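Long-range contacts in mandelate racemase/muconate lactonizing protein (PDB 3V5C), which probably dehydrates galacturonate, a sugar acid, as a magnesium-dependent lyase of the enolase superfamily: residues W12-I17 against E70-R75; C43-A48 against G314-I319; A143-A148 against G183-I188. The protein carries 1 engineered substitution. All blocks are in the same frame, centred on the assembly; numbering follows the deposited sequence.

Contact 1 of 3, residues W12-I17 against E70-R75; sequences WKVEKI and EDVIGR
Ile73 lays its CD1 methyl against CG1 of Ile17 at 3.8 Å, the two side chains running past each other in opposite directions. The same methyl meets Val14 CG1, the side chains crossing at about a right angle, and it comes close to the backbone of Lys16. CG1 of Ile73 stands anti to the carbonyl carbon (chi1 -57°), and a second turn at chi2 (-54°) carries CD1 to the strand. Next to it, Ile17 CD1 packs on Val72 CB at 4.0 Å. Residues 72-75 form a type II beta turn, in which Gly74 takes a positive phi that suits glycine, and the turn docks on the start of strand 14-30 in the antiparallel sheet of the N-terminal capping domain. Two nearly straight backbone hydrogen bonds hold it there, Val14 N to Arg75 O at 2.9 Å and Gly74 N to Val14 O at 2.8 Å. Glu15 and Lys16 beyond them form a classic beta bulge opposite Thr51. At the polar edge a water donates to Gly74 O and is held weakly by Lys13 NZ. Arg75 turns back on its own segment, with NE bonded to Asp71 O and NH2 in a salt bridge to Asp71 OD2 at 2.8 Å.

Contact 2 of 3, residues C43-A48 against G314-I319; sequences CTVDIA and GNAYGI
Thr44 O accepts from two waters, each of which continues to the other segment. One, 2.8 Å from Thr44 O, takes the N-H of Ala316; the other also donates to Gly314 O. Gly314 O is gripped twice in its turn, since a third water donates to it and accepts from Thr44 N at 2.9 Å. A fourth water lies further along the strand, donating to Asp46 O and accepting from Asn315 ND2. The polar bonds between the two segments run through these waters, which join strand 42-52 of the N-terminal capping domain to the loop and helix start after strand 307-308 of the barrel domain, the two-domain plan of the enolase superfamily. Beside the waters the contact turns apolar. Val45 turns both methyls to Asn315 OD1, each 3.8 Å away, and each has a further partner. CG1, anti to the backbone N (chi1 178°), rests on Tyr317 CB at 3.9 Å, while CG2 lies by the backbone N and CB of Ala316. The side chain of Val45 crosses those of Asn315 and Tyr317 at about right angles. Asn315 OD1 also accepts a weak, bent capping bond from Tyr317 N, in the turn that leads into the helix, leaving the amide with its oxygen turned to the helix and its nitrogen to the fourth water. Ile47 CD1 approaches Tyr317 CD2 obliquely at 4.2 Å. Tyr97 meets the tyrosine ring edge-to-face, and Ile342 touches both Val45 and Ala316, extending the apolar patch to strand 340-342.

Contact 3 of 3, residues A143-A148 against G183-I188; sequences ADERAA and GTKRDI
Arg186 slides its side chain under Ala148, whose CB lies over one face of the guanidinium and only 3.4 Å from Arg186 CD. The chain starts anti to the backbone N (chi1 164°) but bends at the next two torsions, with chi2 at an unusual 103°, and this brings the guanidinium back along the first turn of the neighbouring helix. NE comes within 3.8 Å of Glu145 CA, and Asp144 O lies over the same face as the Ala148 methyl, offset toward its rim. At the edge, near the plane, NH2 is 3.2 Å from Ala143 O. The firm polar partners of the group lie just ahead of the segment: NH2 bonds to Leu142 O and NH1 forms a salt bridge with Asp139. The arginine of helix 180-198 thus spans to the loop that leads into helix 145-161, two consecutive helices on the outside of the enolase-type barrel. Asp144 is the N-cap of the latter helix; its OD1 uses the anti lone pair to accept from Ala147 N at 2.9 Å, and its carboxylate also pairs with Arg146. On the outer flank, Glu145 and Lys185 cross at about a right angle, both extended. Glu145 OE2 lies against the aliphatic part of the lysine, 3.1 Å from CE and 3.2 Å from CG, whereas Lys185 NZ is 4.0 Å away, a long salt bridge. The attraction between Glu145 and Lys185 is therefore likely to be modest and largely electrostatic, while for the guanidinium of the buried Arg186 the charge is probably balanced by Asp139 and NH2 is held by the backbone oxygen of Leu142.

From the N terminus, strand 14-30 opens contact 1, and strand 42-52, its antiparallel neighbour in the same sheet, opens contact 2 before contact 1 closes at residues 70-75. The two loops therefore cross: contact 1 ties the loop after helix 66-70 back to the start of strand 14-30, whereas contact 2 waits for residues 314-319 and joins the capping domain to the barrel. Contact 3 opens and closes within the long loop of contact 2, linking two successive barrel helices, and follows contact 1 in series. Contacts 1 and 3 lie on opposite sides of the chain's centre, their own centres about 55 Å apart.

Contact 1 of 3, residues W12-I17 against E70-R75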
loop_
_atom_site.group_PDB
_atom_site.type_symbol
_atom_site.label_atom_id
_atom_site.label_comp_id
_atom_site.label_asym_id
_atom_site.label_seq_id
_atom_site.Cartn_x
_atom_site.Cartn_y
_atom_site.Cartn_z
ATOM N N TRP A 12 23.992 21.725 -4.308
ATOM C CA TRP A 12 22.744 21.577 -3.549
ATOM C C TRP A 12 22.949 20.618 -2.383
ATOM O O TRP A 12 23.205 19.434 -2.589
ATOM C CB TRP A 12 21.619 21.057 -4.439
ATOM C CG TRP A 12 21.192 22.005 -5.539
ATOM C CD1 TRP A 12 21.597 23.300 -5.717
ATOM C CD2 TRP A 12 20.282 21.717 -6.609
ATOM N NE1 TRP A 12 20.999 23.830 -6.834
ATOM C CE2 TRP A 12 20.186 22.884 -7.399
ATOM C CE3 TRP A 12 19.541 20.589 -6.977
ATOM C CZ2 TRP A 12 19.379 22.950 -8.540
ATOM C CZ3 TRP A 12 18.739 20.658 -8.105
ATOM C CH2 TRP A 12 18.664 21.832 -8.873
ATOM N N LYS A 13 22.840 21.138 -1.163
ATOM C CA LYS A 13 23.132 20.363 0.021
ATOM C C LYS A 13 21.914 20.253 0.929
ATOM O O LYS A 13 21.023 21.115 0.912
ATOM C CB LYS A 13 24.286 20.999 0.801
ATOM C CG LYS A 13 25.628 20.973 0.065
ATOM C CD LYS A 13 26.706 21.695 0.863
ATOM C CE LYS A 13 28.080 21.392 0.287
ATOM N NZ LYS A 13 29.110 22.389 0.708
ATOM N N VAL A 14 21.906 19.197 1.730
ATOM C CA VAL A 14 20.910 19.044 2.777
ATOM C C VAL A 14 21.195 20.094 3.851
ATOM O O VAL A 14 22.261 20.099 4.453
ATOM C CB VAL A 14 20.960 17.639 3.387
ATOM C CG1 VAL A 14 19.926 17.521 4.506
ATOM C CG2 VAL A 14 20.736 16.582 2.303
ATOM N N GLU A 15 20.248 21.007 4.069
ATOM C CA GLU A 15 20.436 22.087 5.033
ATOM C C GLU A 15 19.715 21.826 6.353
ATOM O O GLU A 15 20.190 22.212 7.418
ATOM C CB GLU A 15 19.966 23.409 4.428
ATOM C CG GLU A 15 20.705 23.754 3.144
ATOM C CD GLU A 15 20.042 24.862 2.351
ATOM O OE1 GLU A 15 18.862 25.201 2.618
ATOM O OE2 GLU A 15 20.714 25.399 1.454
ATOM N N LYS A 16 18.579 21.135 6.286
ATOM C CA LYS A 16 17.797 20.900 7.488
ATOM C C LYS A 16 16.940 19.657 7.303
ATOM O O LYS A 16 16.516 19.350 6.183
ATOM C CB LYS A 16 16.899 22.110 7.759
ATOM C CG LYS A 16 16.329 22.202 9.164
ATOM C CD LYS A 16 15.533 23.512 9.304
ATOM C CE LYS A 16 15.204 23.814 10.756
ATOM N NZ LYS A 16 14.546 25.144 10.910
ATOM N N ILE A 17 16.750 18.924 8.397
ATOM C CA ILE A 17 15.844 17.784 8.443
ATOM C C ILE A 17 15.004 17.933 9.705
ATOM O O ILE A 17 15.545 18.112 10.794
ATOM C CB ILE A 17 16.610 16.443 8.482
ATOM C CG1 ILE A 17 17.400 16.240 7.185
ATOM C CG2 ILE A 17 15.618 15.272 8.691
ATOM C CD1 ILE A 17 18.414 15.086 7.272
ATOM N N GLU A 70 21.589 14.266 11.942
ATOM C CA GLU A 70 22.671 15.217 12.173
ATOM C C GLU A 70 23.827 14.926 11.220
ATOM O O GLU A 70 24.452 15.841 10.686
ATOM C CB GLU A 70 23.144 15.128 13.625
ATOM C CG GLU A 70 24.145 16.206 14.039
ATOM C CD GLU A 70 25.572 15.879 13.622
ATOM O OE1 GLU A 70 25.900 14.678 13.507
ATOM O OE2 GLU A 70 26.368 16.821 13.401
ATOM N N ASP A 71 24.074 13.639 10.988
ATOM C CA ASP A 71 25.172 13.202 10.134
ATOM C C ASP A 71 24.913 13.406 8.637
ATOM O O ASP A 71 25.824 13.284 7.823
ATOM C CB ASP A 71 25.483 11.730 10.406
ATOM C CG ASP A 71 26.861 11.339 9.928
ATOM O OD1 ASP A 71 27.831 12.027 10.313
ATOM O OD2 ASP A 71 26.969 10.361 9.157
ATOM N N VAL A 72 23.672 13.707 8.272
ATOM C CA VAL A 72 23.336 13.938 6.876
ATOM C C VAL A 72 23.331 15.423 6.519
ATOM O O VAL A 72 23.510 15.773 5.357
ATOM C CB VAL A 72 21.972 13.298 6.535
ATOM C CG1 VAL A 72 21.624 13.506 5.074
ATOM C CG2 VAL A 72 22.011 11.809 6.851
ATOM N N ILE A 73 23.133 16.293 7.508
ATOM C CA ILE A 73 23.174 17.735 7.252
ATOM C C ILE A 73 24.519 18.085 6.625
ATOM O O ILE A 73 25.558 17.619 7.100
ATOM C CB ILE A 73 22.987 18.566 8.542
ATOM C CG1 ILE A 73 21.671 18.192 9.239
ATOM C CG2 ILE A 73 23.106 20.085 8.248
ATOM C CD1 ILE A 73 20.430 18.291 8.366
ATOM N N GLY A 74 24.496 18.880 5.560
ATOM C CA GLY A 74 25.720 19.293 4.888
ATOM C C GLY A 74 26.123 18.413 3.715
ATOM O O GLY A 74 26.943 18.815 2.885
ATOM N N ARG A 75 25.566 17.211 3.636
ATOM C CA ARG A 75 25.842 16.343 2.499
ATOM C C ARG A 75 25.216 16.864 1.204
ATOM O O ARG A 75 24.144 17.471 1.212
ATOM C CB ARG A 75 25.408 14.899 2.791
ATOM C CG ARG A 75 26.192 14.224 3.924
ATOM C CD ARG A 75 25.859 12.746 4.010
ATOM N NE ARG A 75 26.334 12.108 5.241
ATOM C CZ ARG A 75 27.299 11.195 5.290
ATOM N NH1 ARG A 75 27.911 10.809 4.176
ATOM N NH2 ARG A 75 27.655 10.667 6.456
HETATM O O HOH W 1 28.470 21.102 3.589
#

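Contact 2 of 3, residues C43-A48 against G314-I319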
loop_
_atom_site.group_PDB
_atom_site.type_symbol
_atom_site.label_atom_id
_atom_site.label_comp_id
_atom_site.label_asym_id
_atom_site.label_seq_id
_atom_site.Cartn_x
_atom_site.Cartn_y
_atom_site.Cartn_z
ATOM N N CYS A 43 -5.365 7.141 13.318
ATOM C CA CYS A 43 -4.290 6.903 12.350
ATOM C C CYS A 43 -3.178 7.895 12.600
ATOM O O CYS A 43 -3.434 9.025 13.019
ATOM C CB CYS A 43 -4.785 7.073 10.903
ATOM S SG CYS A 43 -6.084 5.941 10.417
ATOM N N THR A 44 -1.941 7.474 12.345
ATOM C CA THR A 44 -0.830 8.410 12.373
ATOM C C THR A 44 0.049 8.233 11.158
ATOM O O THR A 44 0.013 7.188 10.492
ATOM C CB THR A 44 0.044 8.256 13.628
ATOM O OG1 THR A 44 0.618 6.943 13.661
ATOM C CG2 THR A 44 -0.781 8.477 14.877
ATOM N N VAL A 45 0.819 9.278 10.865
ATOM C CA VAL A 45 1.841 9.242 9.822
ATOM C C VAL A 45 3.087 9.974 10.320
ATOM O O VAL A 45 3.044 11.176 10.632
ATOM C CB VAL A 45 1.374 9.921 8.525
ATOM C CG1 VAL A 45 2.503 9.903 7.473
ATOM C CG2 VAL A 45 0.114 9.241 7.971
ATOM N N ASP A 46 4.204 9.259 10.399
ATOM C CA ASP A 46 5.472 9.922 10.702
ATOM C C ASP A 46 6.005 10.613 9.438
ATOM O O ASP A 46 6.106 10.003 8.358
ATOM C CB ASP A 46 6.497 8.914 11.219
ATOM C CG ASP A 46 6.196 8.418 12.628
ATOM O OD1 ASP A 46 5.235 8.916 13.266
ATOM O OD2 ASP A 46 6.953 7.531 13.097
ATOM N N ILE A 47 6.323 11.894 9.566
ATOM C CA ILE A 47 6.690 12.707 8.415
ATOM C C ILE A 47 8.018 13.402 8.677
ATOM O O ILE A 47 8.304 13.794 9.805
ATOM C CB ILE A 47 5.597 13.772 8.161
ATOM C CG1 ILE A 47 4.321 13.107 7.625
ATOM C CG2 ILE A 47 6.089 14.883 7.229
ATOM C CD1 ILE A 47 4.456 12.562 6.236
ATOM N N ALA A 48 8.832 13.529 7.639
ATOM C CA ALA A 48 9.980 14.419 7.700
ATOM C C ALA A 48 9.832 15.522 6.665
ATOM O O ALA A 48 9.269 15.326 5.587
ATOM C CB ALA A 48 11.284 13.656 7.471
ATOM N N GLY A 314 -2.134 1.116 7.651
ATOM C CA GLY A 314 -1.545 1.711 8.838
ATOM C C GLY A 314 -0.800 2.993 8.536
ATOM O O GLY A 314 -0.344 3.678 9.444
ATOM N N ASN A 315 -0.702 3.330 7.259
ATOM C CA ASN A 315 -0.020 4.561 6.883
ATOM C C ASN A 315 -0.677 5.208 5.673
ATOM O O ASN A 315 -0.529 4.745 4.523
ATOM C CB ASN A 315 1.467 4.284 6.626
ATOM C CG ASN A 315 2.269 5.546 6.452
ATOM O OD1 ASN A 315 1.787 6.544 5.890
ATOM N ND2 ASN A 315 3.519 5.517 6.928
ATOM N N ALA A 316 -1.436 6.272 5.924
ATOM C CA ALA A 316 -2.197 6.921 4.872
ATOM C C ALA A 316 -1.294 7.413 3.755
ATOM O O ALA A 316 -1.675 7.373 2.586
ATOM C CB ALA A 316 -3.036 8.070 5.430
ATOM N N TYR A 317 -0.090 7.847 4.111
ATOM C CA TYR A 317 0.796 8.433 3.108
ATOM C C TYR A 317 1.121 7.430 2.007
ATOM O O TYR A 317 1.287 7.794 0.849
ATOM C CB TYR A 317 2.086 8.915 3.765
ATOM C CG TYR A 317 3.008 9.653 2.823
ATOM C CD1 TYR A 317 3.980 8.972 2.096
ATOM C CD2 TYR A 317 2.881 11.027 2.645
ATOM C CE1 TYR A 317 4.824 9.652 1.237
ATOM C CE2 TYR A 317 3.728 11.731 1.768
ATOM C CZ TYR A 317 4.691 11.020 1.077
ATOM O OH TYR A 317 5.534 11.678 0.218
ATOM N N GLY A 318 1.207 6.151 2.372
ATOM C CA GLY A 318 1.556 5.113 1.417
ATOM C C GLY A 318 0.579 4.945 0.272
ATOM O O GLY A 318 0.944 4.434 -0.784
ATOM N N ILE A 319 -0.676 5.348 0.481
ATOM C CA ILE A 319 -1.659 5.292 -0.581
ATOM C C ILE A 319 -1.224 6.127 -1.779
ATOM O O ILE A 319 -1.258 5.660 -2.935
ATOM C CB ILE A 319 -3.008 5.800 -0.051
ATOM C CG1 ILE A 319 -3.490 4.873 1.068
ATOM C CG2 ILE A 319 -4.029 5.919 -1.196
ATOM C CD1 ILE A 319 -4.727 5.439 1.794
HETATM O O HOH W 2 -2.080 6.552 8.700
HETATM O O HOH W 3 -1.719 4.596 11.786
HETATM O O HOH W 4 2.046 5.153 10.263
HETATM O O HOH W 5 5.620 7.398 7.712
#

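Contact 3 of 3, residues A143-A148 against G183-I188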
loop_
_atom_site.group_PDB
_atom_site.type_symbol
_atom_site.label_atom_id
_atom_site.label_comp_id
_atom_site.label_asym_id
_atom_site.label_seq_id
_atom_site.Cartn_x
_atom_site.Cartn_y
_atom_site.Cartn_z
ATOM N N ALA A 143 -24.315 -12.192 16.378
ATOM C CA ALA A 143 -24.347 -13.651 16.418
ATOM C C ALA A 143 -24.962 -14.259 15.158
ATOM O O ALA A 143 -24.664 -15.400 14.806
ATOM C CB ALA A 143 -25.080 -14.135 17.664
ATOM N N ASP A 144 -25.821 -13.501 14.489
ATOM C CA ASP A 144 -26.565 -14.011 13.346
ATOM C C ASP A 144 -25.806 -13.823 12.044
ATOM O O ASP A 144 -25.451 -12.701 11.675
ATOM C CB ASP A 144 -27.920 -13.320 13.235
ATOM C CG ASP A 144 -28.766 -13.903 12.138
ATOM O OD1 ASP A 144 -28.775 -13.347 11.025
ATOM O OD2 ASP A 144 -29.425 -14.935 12.393
ATOM N N GLU A 145 -25.572 -14.925 11.340
ATOM C CA GLU A 145 -24.813 -14.884 10.087
ATOM C C GLU A 145 -25.397 -13.905 9.054
ATOM O O GLU A 145 -24.663 -13.135 8.438
ATOM C CB GLU A 145 -24.696 -16.290 9.497
ATOM C CG GLU A 145 -23.691 -16.395 8.362
ATOM C CD GLU A 145 -23.763 -17.729 7.655
ATOM O OE1 GLU A 145 -24.605 -17.867 6.749
ATOM O OE2 GLU A 145 -22.976 -18.629 8.009
ATOM N N ARG A 146 -26.712 -13.921 8.864
ATOM C CA ARG A 146 -27.333 -13.031 7.893
ATOM C C ARG A 146 -27.173 -11.557 8.264
ATOM O O ARG A 146 -26.930 -10.721 7.393
ATOM C CB ARG A 146 -28.810 -13.382 7.686
ATOM C CG ARG A 146 -29.040 -14.768 7.087
ATOM C CD ARG A 146 -30.394 -15.323 7.510
ATOM N NE ARG A 146 -30.655 -15.014 8.913
ATOM C CZ ARG A 146 -31.534 -14.107 9.331
ATOM N NH1 ARG A 146 -32.268 -13.426 8.456
ATOM N NH2 ARG A 146 -31.685 -13.886 10.629
ATOM N N ALA A 147 -27.333 -11.241 9.549
ATOM C CA ALA A 147 -27.108 -9.882 10.048
ATOM C C ALA A 147 -25.680 -9.428 9.719
ATOM O O ALA A 147 -25.447 -8.280 9.298
ATOM C CB ALA A 147 -27.336 -9.831 11.534
ATOM N N ALA A 148 -24.737 -10.338 9.921
ATOM C CA ALA A 148 -23.321 -10.081 9.651
ATOM C C ALA A 148 -23.095 -9.761 8.175
ATOM O O ALA A 148 -22.401 -8.791 7.844
ATOM C CB ALA A 148 -22.489 -11.268 10.087
ATOM N N GLY A 183 -16.927 -19.735 11.999
ATOM C CA GLY A 183 -16.231 -18.579 11.446
ATOM C C GLY A 183 -15.950 -18.753 9.964
ATOM O O GLY A 183 -16.014 -17.786 9.185
ATOM N N THR A 184 -15.602 -19.975 9.567
ATOM C CA THR A 184 -15.351 -20.248 8.157
ATOM C C THR A 184 -16.638 -20.154 7.324
ATOM O O THR A 184 -16.649 -19.578 6.225
ATOM C CB THR A 184 -14.618 -21.595 7.985
ATOM O OG1 THR A 184 -13.457 -21.600 8.830
ATOM C CG2 THR A 184 -14.186 -21.814 6.537
ATOM N N LYS A 185 -17.728 -20.726 7.835
ATOM C CA LYS A 185 -19.033 -20.564 7.187
ATOM C C LYS A 185 -19.395 -19.078 7.029
ATOM O O LYS A 185 -19.903 -18.652 5.987
ATOM C CB LYS A 185 -20.108 -21.306 7.985
ATOM C CG LYS A 185 -21.472 -21.354 7.311
ATOM C CD LYS A 185 -22.481 -22.098 8.197
ATOM C CE LYS A 185 -23.908 -21.625 7.956
ATOM N NZ LYS A 185 -24.789 -21.995 9.098
ATOM N N ARG A 186 -19.094 -18.295 8.059
ATOM C CA ARG A 186 -19.424 -16.864 8.069
ATOM C C ARG A 186 -18.553 -16.123 7.059
ATOM O O ARG A 186 -19.060 -15.267 6.337
ATOM C CB ARG A 186 -19.338 -16.279 9.494
ATOM C CG ARG A 186 -19.271 -14.745 9.613
ATOM C CD ARG A 186 -20.543 -14.017 10.029
ATOM N NE ARG A 186 -21.208 -14.466 11.263
ATOM C CZ ARG A 186 -21.240 -13.814 12.431
ATOM N NH1 ARG A 186 -20.597 -12.654 12.629
ATOM N NH2 ARG A 186 -21.944 -14.336 13.427
ATOM N N ASP A 187 -17.259 -16.470 6.981
ATOM C CA ASP A 187 -16.386 -15.887 5.965
ATOM C C ASP A 187 -17.022 -16.029 4.591
ATOM O O ASP A 187 -17.097 -15.068 3.829
ATOM C CB ASP A 187 -15.032 -16.609 5.873
ATOM C CG ASP A 187 -14.089 -16.318 7.025
ATOM O OD1 ASP A 187 -14.236 -15.317 7.768
ATOM O OD2 ASP A 187 -13.151 -17.145 7.178
ATOM N N ILE A 188 -17.433 -17.258 4.268
ATOM C CA ILE A 188 -17.954 -17.583 2.936
ATOM C C ILE A 188 -19.208 -16.756 2.627
ATOM O O ILE A 188 -19.319 -16.173 1.548
ATOM C CB ILE A 188 -18.278 -19.077 2.821
ATOM C CG1 ILE A 188 -16.970 -19.876 2.821
ATOM C CG2 ILE A 188 -19.063 -19.353 1.523
ATOM C CD1 ILE A 188 -17.115 -21.346 3.183
#